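Local coordinates for 4-imidazolone-5-propanoate amidohydrolase (Unidentified, PDB 2OOF), which catalyses the hydrolysis of 4-imidazolone-5-propanoate to N-formimidoyl-L-glutamate, the third step of histidine degradation, at residues Ala15-Asp20 and Gly349-Ala354; Leu68-Thr73 and Val314-Asn319; Arg109-Ala114 and Leu152-Val157; Gln224-Tyr229 and Ser252-Asn257. All coordinates share one frame; numbering follows the deposited sequence.

Contact 1: Ala15-Asp20 and Gly349-Ala354; sequences ATLRSD and GVTRHA
R352 and T351 meet L17 and S19 where the start of helix 352-357 lies against the loop that links strands 12-14 and 30-35. The contact joins the N-terminal part of the chain to the amidohydrolase barrel, away from the metal site. R352 NH1 donates to L17 O at 2.9 Å, with an N-H...O angle of 145°. It approaches from above the carbonyl plane. The arginine CG is anti to its backbone nitrogen (chi1 -161°), and a bend at chi3 (71°) turns the guanidinium across the loop. S19 CA lies over one face of this group, 3.6 Å from R352 NE, offset toward the rim. S19 CB rests on R352 CD at 3.7 Å. A water lies 2.8 Å from R18 O and accepts a weak bond from R352 NH1. L17 CD2 meets T351 OG1 at 3.3 Å, the two side chains crossing at about a right angle; the hydroxyl is bonded to M347 O. With an alanine at R352, L17 O would probably lose this side-chain donor and S19 its flat support. The loop has its own bracing: T16 OG1 accepts from R18 N in an ST turn, and R18 pairs with D20, which also bridges to R368. L17 further packs on M347 of helix 343-349, and T351 on P66 of strand 63-73.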
loop_
_atom_site.group_PDB
_atom_site.type_symbol
_atom_site.label_atom_id
_atom_site.label_comp_id
_atom_site.label_asym_id
_atom_site.label_seq_id
_atom_site.Cartn_x
_atom_site.Cartn_y
_atom_site.Cartn_z
ATOM N N ALA A 15 -13.652 14.514 -9.010
ATOM C CA ALA A 15 -14.228 13.378 -8.301
ATOM C C ALA A 15 -13.408 13.577 -7.030
ATOM O O ALA A 15 -12.293 13.062 -6.904
ATOM C CB ALA A 15 -13.859 12.055 -8.984
ATOM N N THR A 16 -13.951 14.370 -6.114
ATOM C CA THR A 16 -13.250 14.715 -4.886
ATOM C C THR A 16 -13.014 13.566 -3.938
ATOM O O THR A 16 -12.048 13.585 -3.174
ATOM C CB THR A 16 -13.996 15.806 -4.094
ATOM O OG1 THR A 16 -15.217 15.267 -3.574
ATOM C CG2 THR A 16 -14.317 16.990 -4.996
ATOM N N LEU A 17 -13.889 12.571 -3.989
ATOM C CA LEU A 17 -13.787 11.433 -3.091
ATOM C C LEU A 17 -13.776 11.899 -1.650
ATOM O O LEU A 17 -13.069 11.353 -0.802
ATOM C CB LEU A 17 -12.547 10.593 -3.407
ATOM C CG LEU A 17 -12.997 9.512 -4.397
ATOM C CD1 LEU A 17 -12.280 9.660 -5.712
ATOM C CD2 LEU A 17 -12.797 8.149 -3.777
ATOM N N ARG A 18 -14.578 12.925 -1.384
ATOM C CA ARG A 18 -14.710 13.464 -0.042
ATOM C C ARG A 18 -15.468 12.468 0.823
ATOM O O ARG A 18 -16.411 11.818 0.361
ATOM C CB ARG A 18 -15.467 14.795 -0.070
ATOM C CG ARG A 18 -14.641 15.964 -0.571
ATOM C CD ARG A 18 -15.447 17.255 -0.578
ATOM N NE ARG A 18 -16.059 17.529 0.720
ATOM C CZ ARG A 18 -16.512 18.720 1.096
ATOM N NH1 ARG A 18 -16.422 19.758 0.276
ATOM N NH2 ARG A 18 -17.059 18.875 2.294
ATOM N N SER A 19 -15.055 12.349 2.077
ATOM C CA SER A 19 -15.710 11.434 3.000
ATOM C C SER A 19 -17.179 11.788 3.251
ATOM O O SER A 19 -17.996 10.904 3.512
ATOM C CB SER A 19 -14.956 11.410 4.330
ATOM O OG SER A 19 -14.753 12.725 4.820
ATOM N N ASP A 20 -17.521 13.070 3.156
ATOM C CA ASP A 20 -18.892 13.508 3.402
ATOM C C ASP A 20 -19.791 13.527 2.168
ATOM O O ASP A 20 -20.977 13.838 2.269
ATOM C CB ASP A 20 -18.882 14.890 4.059
ATOM C CG ASP A 20 -18.295 15.967 3.162
ATOM O OD1 ASP A 20 -17.381 15.666 2.363
ATOM O OD2 ASP A 20 -18.740 17.129 3.270
ATOM N N GLY A 349 -10.989 2.764 -1.869
ATOM C CA GLY A 349 -10.004 1.859 -1.295
ATOM C C GLY A 349 -8.558 2.215 -1.619
ATOM O O GLY A 349 -7.643 1.855 -0.869
ATOM N N VAL A 350 -8.344 2.922 -2.729
ATOM C CA VAL A 350 -6.994 3.313 -3.126
ATOM C C VAL A 350 -6.723 4.808 -2.944
ATOM O O VAL A 350 -5.702 5.324 -3.402
ATOM C CB VAL A 350 -6.691 2.910 -4.596
ATOM C CG1 VAL A 350 -6.846 1.400 -4.752
ATOM C CG2 VAL A 350 -7.619 3.652 -5.567
ATOM N N THR A 351 -7.647 5.503 -2.287
ATOM C CA THR A 351 -7.465 6.923 -2.019
ATOM C C THR A 351 -7.707 7.173 -0.537
ATOM O O THR A 351 -6.808 6.980 0.280
ATOM C CB THR A 351 -8.429 7.839 -2.856
ATOM O OG1 THR A 351 -9.793 7.416 -2.682
ATOM C CG2 THR A 351 -8.041 7.827 -4.336
ATOM N N ARG A 352 -8.933 7.571 -0.208
ATOM C CA ARG A 352 -9.337 7.875 1.158
ATOM C C ARG A 352 -8.941 6.831 2.206
ATOM O O ARG A 352 -8.253 7.143 3.177
ATOM C CB ARG A 352 -10.854 8.092 1.199
ATOM C CG ARG A 352 -11.320 8.835 2.424
ATOM C CD ARG A 352 -12.701 9.461 2.220
ATOM N NE ARG A 352 -13.772 8.474 2.180
ATOM C CZ ARG A 352 -14.514 8.215 1.111
ATOM N NH1 ARG A 352 -14.303 8.864 -0.024
ATOM N NH2 ARG A 352 -15.482 7.314 1.181
ATOM N N HIS A 353 -9.380 5.591 2.005
ATOM C CA HIS A 353 -9.086 4.513 2.945
ATOM C C HIS A 353 -7.614 4.090 2.954
ATOM O O HIS A 353 -7.081 3.718 3.999
ATOM C CB HIS A 353 -9.997 3.326 2.649
ATOM C CG HIS A 353 -11.452 3.669 2.739
ATOM N ND1 HIS A 353 -12.429 2.979 2.054
ATOM C CD2 HIS A 353 -12.093 4.653 3.416
ATOM C CE1 HIS A 353 -13.606 3.525 2.301
ATOM N NE2 HIS A 353 -13.429 4.542 3.124
ATOM N N ALA A 354 -6.963 4.153 1.797
ATOM C CA ALA A 354 -5.548 3.797 1.707
ATOM C C ALA A 354 -4.738 4.856 2.455
ATOM O O ALA A 354 -3.749 4.542 3.114
ATOM C CB ALA A 354 -5.108 3.730 0.247
HETATM O O HOH W 1 -16.515 10.181 -1.868
#

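Contact 2: Leu68-Thr73 and Val314-Asn319; sequences LIDCHT and VSSDIN. With FE (Fe (III) ion), chain B.
The end of strand 63-73 and the loop 314-319 run 41° apart, with CA atoms 5.0 Å apart at D70 and S315 and 4.6 Å apart at T73 and D317. This is the metal site of a TIM-barrel amidohydrolase. H72 is the first histidine of the His-X-His motif at the C-terminal end of the first barrel strand, and D317 is the aspartate after the last. H72 NE2 binds the iron at 2.3 Å and D317 OD1 binds it at 2.5 Å. The two side chains lie side by side and point the same way, with ring and carboxylate planes 77° apart. OD1 sits at the edge of the imidazole; it and NE2 are close because they share the metal, not through a hydrogen bond. Both CG atoms are anti to their backbone nitrogens (chi1 -175° for H72), which extends the two groups to the iron. H242 supplies another ligand. H74, which probably belongs to the metal site as well, lies against D317.

Two serine hydroxyls tie the loop to the strand. S315 OG gives a weak bond to H72 O. The same carbonyl oxygen receives a CA-H...O contact from D317 CA at 3.0 Å. S316 OG donates to D70 OD2 at 2.9 Å, meeting it nearly end-on to the C-O bond. Within the loop, N319 ND2 donates to D317 O, and N319 probably binds the product. The iron-bound water donates a hydrogen bond to the other carboxylate oxygen, D317 OD2, at 2.9 Å.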
loop_
_atom_site.group_PDB
_atom_site.type_symbol
_atom_site.label_atom_id
_atom_site.label_comp_id
_atom_site.label_asym_id
_atom_site.label_seq_id
_atom_site.Cartn_x
_atom_site.Cartn_y
_atom_site.Cartn_z
ATOM N N LEU A 68 -3.482 8.134 -6.685
ATOM C CA LEU A 68 -3.742 6.797 -6.155
ATOM C C LEU A 68 -2.691 6.416 -5.124
ATOM O O LEU A 68 -1.542 6.873 -5.185
ATOM C CB LEU A 68 -3.785 5.774 -7.293
ATOM C CG LEU A 68 -4.762 6.148 -8.422
ATOM C CD1 LEU A 68 -4.958 4.948 -9.339
ATOM C CD2 LEU A 68 -6.102 6.585 -7.847
ATOM N N ILE A 69 -3.086 5.565 -4.185
ATOM C CA ILE A 69 -2.212 5.153 -3.095
ATOM C C ILE A 69 -2.265 3.648 -2.891
ATOM O O ILE A 69 -3.348 3.101 -2.703
ATOM C CB ILE A 69 -2.686 5.800 -1.751
ATOM C CG1 ILE A 69 -2.855 7.311 -1.920
ATOM C CG2 ILE A 69 -1.696 5.484 -0.621
ATOM C CD1 ILE A 69 -3.472 7.999 -0.712
ATOM N N ASP A 70 -1.130 2.957 -2.934
ATOM C CA ASP A 70 -1.208 1.537 -2.654
ATOM C C ASP A 70 -0.319 1.258 -1.435
ATOM O O ASP A 70 0.916 1.279 -1.469
ATOM C CB ASP A 70 -0.954 0.704 -3.929
ATOM C CG ASP A 70 0.488 0.460 -4.224
ATOM O OD1 ASP A 70 1.285 1.386 -3.984
ATOM O OD2 ASP A 70 0.817 -0.657 -4.727
ATOM N N CYS A 71 -1.040 1.088 -0.329
ATOM C CA CYS A 71 -0.536 0.918 1.026
ATOM C C CYS A 71 0.022 -0.411 1.485
ATOM O O CYS A 71 0.140 -0.617 2.698
ATOM C CB CYS A 71 -1.659 1.310 1.989
ATOM S SG CYS A 71 -3.192 0.334 1.707
ATOM N N HIS A 72 0.374 -1.306 0.566
ATOM C CA HIS A 72 0.886 -2.605 0.978
ATOM C C HIS A 72 1.719 -3.312 -0.100
ATOM O O HIS A 72 1.200 -4.157 -0.839
ATOM C CB HIS A 72 -0.300 -3.484 1.394
ATOM C CG HIS A 72 0.092 -4.812 1.960
ATOM N ND1 HIS A 72 -0.276 -5.216 3.226
ATOM C CD2 HIS A 72 0.824 -5.829 1.439
ATOM C CE1 HIS A 72 0.212 -6.420 3.460
ATOM N NE2 HIS A 72 0.885 -6.814 2.394
ATOM N N THR A 73 3.005 -2.979 -0.191
ATOM C CA THR A 73 3.855 -3.625 -1.179
ATOM C C THR A 73 5.186 -4.107 -0.620
ATOM O O THR A 73 5.634 -3.662 0.440
ATOM C CB THR A 73 4.161 -2.699 -2.402
ATOM O OG1 THR A 73 5.263 -1.837 -2.096
ATOM C CG2 THR A 73 2.943 -1.849 -2.765
ATOM N N VAL A 314 -7.660 -1.214 -0.746
ATOM C CA VAL A 314 -7.328 -2.210 -1.755
ATOM C C VAL A 314 -5.886 -1.934 -2.170
ATOM O O VAL A 314 -5.528 -0.792 -2.456
ATOM C CB VAL A 314 -8.239 -2.104 -2.993
ATOM C CG1 VAL A 314 -7.692 -2.973 -4.116
ATOM C CG2 VAL A 314 -9.643 -2.557 -2.641
ATOM N N SER A 315 -5.060 -2.972 -2.186
ATOM C CA SER A 315 -3.668 -2.815 -2.552
ATOM C C SER A 315 -3.177 -4.009 -3.367
ATOM O O SER A 315 -3.772 -5.086 -3.332
ATOM C CB SER A 315 -2.816 -2.652 -1.289
ATOM O OG SER A 315 -1.433 -2.595 -1.603
ATOM N N SER A 316 -2.076 -3.796 -4.082
ATOM C CA SER A 316 -1.458 -4.798 -4.949
ATOM C C SER A 316 -0.706 -5.936 -4.255
ATOM O O SER A 316 -0.682 -7.047 -4.767
ATOM C CB SER A 316 -0.492 -4.114 -5.923
ATOM O OG SER A 316 0.592 -3.519 -5.222
ATOM N N ASP A 317 -0.096 -5.660 -3.107
ATOM C CA ASP A 317 0.681 -6.660 -2.376
ATOM C C ASP A 317 1.828 -7.186 -3.245
ATOM O O ASP A 317 2.236 -8.343 -3.132
ATOM C CB ASP A 317 -0.202 -7.830 -1.914
ATOM C CG ASP A 317 0.531 -8.762 -0.950
ATOM O OD1 ASP A 317 1.419 -8.262 -0.234
ATOM O OD2 ASP A 317 0.230 -9.977 -0.898
ATOM N N ILE A 318 2.340 -6.321 -4.119
ATOM C CA ILE A 318 3.438 -6.688 -5.000
ATOM C C ILE A 318 4.505 -7.399 -4.192
ATOM O O ILE A 318 5.034 -6.844 -3.233
ATOM C CB ILE A 318 4.114 -5.445 -5.647
ATOM C CG1 ILE A 318 3.107 -4.668 -6.491
ATOM C CG2 ILE A 318 5.300 -5.886 -6.517
ATOM C CD1 ILE A 318 3.612 -3.317 -6.925
ATOM N N ASN A 319 4.805 -8.633 -4.568
ATOM C CA ASN A 319 5.846 -9.390 -3.890
ATOM C C ASN A 319 6.211 -10.618 -4.725
ATOM O O ASN A 319 5.349 -11.227 -5.372
ATOM C CB ASN A 319 5.404 -9.759 -2.471
ATOM C CG ASN A 319 4.558 -10.990 -2.424
ATOM O OD1 ASN A 319 5.064 -12.104 -2.563
ATOM N ND2 ASN A 319 3.258 -10.806 -2.227
HETATM FE FE FE B . 2.329 -8.538 2.027
HETATM O O HOH W 2 1.616 -10.775 1.549
#

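Contact 3: Arg109-Ala114 and Leu152-Val157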
loop_
_atom_site.group_PDB
_atom_site.type_symbol
_atom_site.label_atom_id
_atom_site.label_comp_id
_atom_site.label_asym_id
_atom_site.label_seq_id
_atom_site.Cartn_x
_atom_site.Cartn_y
_atom_site.Cartn_z
ATOM N N ARG A 109 17.658 -14.979 0.497
ATOM C CA ARG A 109 19.062 -15.181 0.164
ATOM C C ARG A 109 19.474 -14.258 -0.978
ATOM O O ARG A 109 20.558 -13.670 -0.953
ATOM C CB ARG A 109 19.334 -16.633 -0.231
ATOM C CG ARG A 109 19.218 -17.632 0.906
ATOM C CD ARG A 109 19.664 -19.023 0.459
ATOM N NE ARG A 109 19.316 -20.061 1.432
ATOM C CZ ARG A 109 19.735 -20.095 2.695
ATOM N NH1 ARG A 109 20.532 -19.142 3.171
ATOM N NH2 ARG A 109 19.345 -21.084 3.491
ATOM N N ALA A 110 18.605 -14.131 -1.978
ATOM C CA ALA A 110 18.895 -13.270 -3.119
ATOM C C ALA A 110 19.006 -11.823 -2.662
ATOM O O ALA A 110 19.949 -11.120 -3.024
ATOM C CB ALA A 110 17.798 -13.396 -4.174
ATOM N N THR A 111 18.042 -11.387 -1.856
ATOM C CA THR A 111 18.018 -10.014 -1.365
ATOM C C THR A 111 19.190 -9.684 -0.433
ATOM O O THR A 111 19.740 -8.584 -0.503
ATOM C CB THR A 111 16.670 -9.698 -0.660
ATOM O OG1 THR A 111 15.584 -10.034 -1.533
ATOM C CG2 THR A 111 16.572 -8.213 -0.337
ATOM N N ARG A 112 19.573 -10.616 0.437
ATOM C CA ARG A 112 20.708 -10.378 1.330
ATOM C C ARG A 112 21.952 -10.185 0.473
ATOM O O ARG A 112 22.749 -9.269 0.693
ATOM C CB ARG A 112 20.954 -11.571 2.251
ATOM C CG ARG A 112 20.035 -11.701 3.433
ATOM C CD ARG A 112 20.369 -12.974 4.185
ATOM N NE ARG A 112 19.600 -13.143 5.408
ATOM C CZ ARG A 112 19.767 -14.154 6.253
ATOM N NH1 ARG A 112 20.674 -15.085 6.003
ATOM N NH2 ARG A 112 19.033 -14.228 7.351
ATOM N N ALA A 113 22.106 -11.059 -0.515
ATOM C CA ALA A 113 23.257 -11.023 -1.402
ATOM C C ALA A 113 23.298 -9.797 -2.309
ATOM O O ALA A 113 24.373 -9.347 -2.678
ATOM C CB ALA A 113 23.300 -12.297 -2.251
ATOM N N ALA A 114 22.144 -9.250 -2.670
ATOM C CA ALA A 114 22.132 -8.089 -3.548
ATOM C C ALA A 114 22.602 -6.853 -2.801
ATOM O O ALA A 114 22.328 -6.700 -1.605
ATOM C CB ALA A 114 20.729 -7.865 -4.118
ATOM N N LEU A 152 17.553 -2.832 7.334
ATOM C CA LEU A 152 17.752 -1.393 7.199
ATOM C C LEU A 152 18.155 -1.010 5.787
ATOM O O LEU A 152 17.770 0.051 5.306
ATOM C CB LEU A 152 18.801 -0.874 8.189
ATOM C CG LEU A 152 18.247 -0.426 9.545
ATOM C CD1 LEU A 152 17.622 -1.600 10.284
ATOM C CD2 LEU A 152 19.361 0.175 10.360
ATOM N N LYS A 153 18.922 -1.864 5.114
ATOM C CA LYS A 153 19.322 -1.531 3.756
ATOM C C LYS A 153 18.094 -1.458 2.850
ATOM O O LYS A 153 18.038 -0.603 1.967
ATOM C CB LYS A 153 20.363 -2.529 3.223
ATOM C CG LYS A 153 19.931 -3.527 2.175
ATOM C CD LYS A 153 21.107 -4.460 1.892
ATOM C CE LYS A 153 20.709 -5.679 1.096
ATOM N NZ LYS A 153 21.814 -6.667 1.066
HETATM N N MSE A 154 17.107 -2.329 3.076
HETATM C CA MSE A 154 15.886 -2.289 2.270
HETATM C C MSE A 154 15.159 -0.975 2.538
HETATM O O MSE A 154 14.695 -0.317 1.607
HETATM C CB MSE A 154 14.965 -3.474 2.593
HETATM C CG MSE A 154 15.573 -4.832 2.252
HETATM SE SE MSE A 154 14.347 -6.279 2.484
HETATM C CE MSE A 154 14.387 -6.376 4.401
ATOM N N LEU A 155 15.079 -0.581 3.809
ATOM C CA LEU A 155 14.417 0.675 4.150
ATOM C C LEU A 155 15.119 1.857 3.486
ATOM O O LEU A 155 14.464 2.813 3.069
ATOM C CB LEU A 155 14.374 0.882 5.667
ATOM C CG LEU A 155 13.595 -0.200 6.429
ATOM C CD1 LEU A 155 13.640 0.076 7.926
ATOM C CD2 LEU A 155 12.162 -0.249 5.926
ATOM N N ARG A 156 16.446 1.794 3.382
ATOM C CA ARG A 156 17.202 2.870 2.753
ATOM C C ARG A 156 16.914 2.934 1.254
ATOM O O ARG A 156 16.790 4.018 0.683
ATOM C CB ARG A 156 18.711 2.700 2.993
ATOM C CG ARG A 156 19.145 3.069 4.406
ATOM C CD ARG A 156 20.646 3.281 4.513
ATOM N NE ARG A 156 21.394 2.039 4.358
ATOM C CZ ARG A 156 21.614 1.150 5.323
ATOM N NH1 ARG A 156 21.146 1.346 6.550
ATOM N NH2 ARG A 156 22.311 0.056 5.049
ATOM N N VAL A 157 16.815 1.777 0.610
ATOM C CA VAL A 157 16.512 1.760 -0.813
ATOM C C VAL A 157 15.160 2.436 -0.995
ATOM O O VAL A 157 14.987 3.266 -1.886
ATOM C CB VAL A 157 16.435 0.322 -1.358
ATOM C CG1 VAL A 157 15.983 0.329 -2.819
ATOM C CG2 VAL A 157 17.795 -0.333 -1.228
#
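K153 NZ ends among three backbone carbonyls at the C-terminal end of helix 104-113. It donates to A114 O at 2.7 Å, almost straight in line with the carbonyl bond (C=O...N angle 173°). R112 O is 2.8 Å from NZ, and there the nitrogen stands above the carbonyl plane. The bond to T111 O is weak. The lysine chain is extended beyond CG, and this length lets NZ span two helices whose short axis segments are 11.5 Å apart. Its CE also touches A114 O at 3.3 Å. Beside the lysine, T111 CG2 meets the selenium of selenomethionine M154 at 4.1 Å, and these side chains cross at about a right angle.

Helix 148-164 belongs to the outer layer of the TIM barrel, and helix 104-113 crosses it at 72°. The positive charge of K153 faces a helix C-terminus, where the dipole would probably favour it. A leucine at K153 would probably leave the carbonyls of R112 and A114 without this donor, and D150 without its salt-bridge partner.

Further out, L119 of helix 116-133 touches T111, A114 and K153. T111 OG1 is bonded to T107 O and A78 N, and the T111 side chain packs on Y144, a probable substrate-binding residue. R112 turns away from K153; its guanidinium bonds to G145 O and L146 O and forms a salt bridge with E182.

Contact 4: Gln224-Tyr229 and Ser252-Asn257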
loop_
_atom_site.group_PDB
_atom_site.type_symbol
_atom_site.label_atom_id
_atom_site.label_comp_id
_atom_site.label_asym_id
_atom_site.label_seq_id
_atom_site.Cartn_x
_atom_site.Cartn_y
_atom_site.Cartn_z
ATOM N N GLN A 224 4.431 -13.590 20.101
ATOM C CA GLN A 224 5.624 -13.021 19.480
ATOM C C GLN A 224 5.260 -11.716 18.791
ATOM O O GLN A 224 6.042 -10.771 18.771
ATOM C CB GLN A 224 6.204 -13.999 18.460
ATOM C CG GLN A 224 6.502 -15.356 19.039
ATOM C CD GLN A 224 7.068 -16.293 18.014
ATOM O OE1 GLN A 224 6.507 -16.455 16.930
ATOM N NE2 GLN A 224 8.188 -16.926 18.344
ATOM N N THR A 225 4.059 -11.674 18.227
ATOM C CA THR A 225 3.587 -10.484 17.541
ATOM C C THR A 225 3.428 -9.344 18.548
ATOM O O THR A 225 3.836 -8.211 18.281
ATOM C CB THR A 225 2.237 -10.760 16.823
ATOM O OG1 THR A 225 2.430 -11.780 15.834
ATOM C CG2 THR A 225 1.719 -9.499 16.133
ATOM N N GLU A 226 2.858 -9.658 19.711
ATOM C CA GLU A 226 2.653 -8.660 20.748
ATOM C C GLU A 226 3.965 -8.050 21.204
ATOM O O GLU A 226 4.018 -6.863 21.534
ATOM C CB GLU A 226 1.922 -9.267 21.940
ATOM C CG GLU A 226 1.813 -8.329 23.122
ATOM C CD GLU A 226 0.910 -8.878 24.192
ATOM O OE1 GLU A 226 1.097 -10.056 24.565
ATOM O OE2 GLU A 226 0.020 -8.134 24.654
ATOM N N GLN A 227 5.021 -8.863 21.226
ATOM C CA GLN A 227 6.353 -8.399 21.628
ATOM C C GLN A 227 6.820 -7.226 20.761
ATOM O O GLN A 227 7.186 -6.157 21.265
ATOM C CB GLN A 227 7.365 -9.542 21.513
ATOM C CG GLN A 227 7.238 -10.598 22.598
ATOM C CD GLN A 227 7.321 -9.998 23.988
ATOM O OE1 GLN A 227 6.339 -9.470 24.510
ATOM N NE2 GLN A 227 8.503 -10.064 24.589
ATOM N N VAL A 228 6.799 -7.444 19.451
ATOM C CA VAL A 228 7.205 -6.429 18.493
ATOM C C VAL A 228 6.424 -5.147 18.716
ATOM O O VAL A 228 7.001 -4.091 18.940
ATOM C CB VAL A 228 6.972 -6.916 17.053
ATOM C CG1 VAL A 228 7.444 -5.863 16.056
ATOM C CG2 VAL A 228 7.701 -8.237 16.837
ATOM N N TYR A 229 5.102 -5.246 18.672
ATOM C CA TYR A 229 4.257 -4.073 18.853
ATOM C C TYR A 229 4.636 -3.261 20.075
ATOM O O TYR A 229 4.561 -2.031 20.063
ATOM C CB TYR A 229 2.798 -4.482 18.965
ATOM C CG TYR A 229 2.199 -4.977 17.665
ATOM C CD1 TYR A 229 2.944 -5.010 16.488
ATOM C CD2 TYR A 229 0.887 -5.410 17.614
ATOM C CE1 TYR A 229 2.392 -5.466 15.278
ATOM C CE2 TYR A 229 0.314 -5.870 16.411
ATOM C CZ TYR A 229 1.070 -5.896 15.248
ATOM O OH TYR A 229 0.514 -6.343 14.062
ATOM N N SER A 252 -5.763 -9.947 14.550
ATOM C CA SER A 252 -6.497 -8.734 14.213
ATOM C C SER A 252 -6.989 -7.974 15.438
ATOM O O SER A 252 -6.899 -6.745 15.482
ATOM C CB SER A 252 -7.668 -9.054 13.279
ATOM O OG SER A 252 -7.192 -9.324 11.973
ATOM N N THR A 253 -7.497 -8.695 16.434
ATOM C CA THR A 253 -7.984 -8.051 17.652
ATOM C C THR A 253 -6.827 -7.367 18.368
ATOM O O THR A 253 -6.953 -6.225 18.809
ATOM C CB THR A 253 -8.631 -9.066 18.621
ATOM O OG1 THR A 253 -9.754 -9.683 17.984
ATOM C CG2 THR A 253 -9.098 -8.368 19.898
ATOM N N LEU A 254 -5.704 -8.076 18.476
ATOM C CA LEU A 254 -4.500 -7.565 19.126
ATOM C C LEU A 254 -4.014 -6.269 18.476
ATOM O O LEU A 254 -3.667 -5.304 19.163
ATOM C CB LEU A 254 -3.388 -8.619 19.055
ATOM C CG LEU A 254 -1.981 -8.192 19.492
ATOM C CD1 LEU A 254 -1.982 -7.887 20.979
ATOM C CD2 LEU A 254 -0.977 -9.294 19.175
ATOM N N ALA A 255 -3.980 -6.262 17.147
ATOM C CA ALA A 255 -3.537 -5.093 16.400
ATOM C C ALA A 255 -4.447 -3.913 16.718
ATOM O O ALA A 255 -3.977 -2.793 16.937
ATOM C CB ALA A 255 -3.552 -5.390 14.909
ATOM N N ALA A 256 -5.750 -4.181 16.752
ATOM C CA ALA A 256 -6.743 -3.157 17.047
ATOM C C ALA A 256 -6.500 -2.534 18.416
ATOM O O ALA A 256 -6.668 -1.328 18.593
ATOM C CB ALA A 256 -8.137 -3.756 16.989
ATOM N N ASN A 257 -6.104 -3.360 19.382
ATOM C CA ASN A 257 -5.842 -2.883 20.734
ATOM C C ASN A 257 -4.657 -1.932 20.761
ATOM O O ASN A 257 -4.602 -1.009 21.574
ATOM C CB ASN A 257 -5.575 -4.062 21.674
ATOM C CG ASN A 257 -6.761 -4.999 21.778
ATOM O OD1 ASN A 257 -7.910 -4.559 21.805
ATOM N ND2 ASN A 257 -6.488 -6.295 21.846
#
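L254 reaches between two outer helices of the TIM barrel and carries the largest share of the buried area, touching T225, E226 and Y229. The helices run nearly parallel, 17° apart, with their short axis segments 10.7 Å from each other. From CB, which is directed at helix 222-234, the leucine continues with CG anti to its backbone nitrogen (chi1 171°). This carries the branch point across the gap. CG comes to 4.4 Å from Y229 CD2. CD2 meets E226 N at 3.9 Å. It also touches E226 CB and T225 CG2. CD1 turns to the other end of the glutamate and meets E226 OE2 at 4.2 Å. The E226 side chain is extended and crosses the leucine at about a right angle. No hydrogen bond spans these segments, and the contact is mainly apolar. T225 OG1 is bonded to S221 O, just before the helix. One turn on from T225, Y229 meets the second helix obliquely. Its ring also packs edge-to-face with F258, and its hydroxyl makes a weak bond to K240 O of strand 238-243. Y229 CE2 meets the backbone of A255, 3.9 Å from A255 CA.

How the contacts relate
From the N terminus, 15-20 comes first, and contact 1 closes the longest loop when the chain returns at 349-354. That loop holds the other three contacts. Contact 2 opens at 68-73 and closes at 314-319, so it lies within contact 1 and encloses contacts 3 and 4. These two follow in series without crossing: 109-114 with 152-157, then 224-229 with 252-257. Contact 1 ties the N-terminal part to the barrel, contact 2 brings the first and last barrel strands together, and contacts 3 and 4 join outer helices. Contacts 1 and 2 touch directly, with V350 O 2.7 Å from I69 N, probably hydrogen-bonded. Contacts 3 and 4 have centres about 26 Å apart.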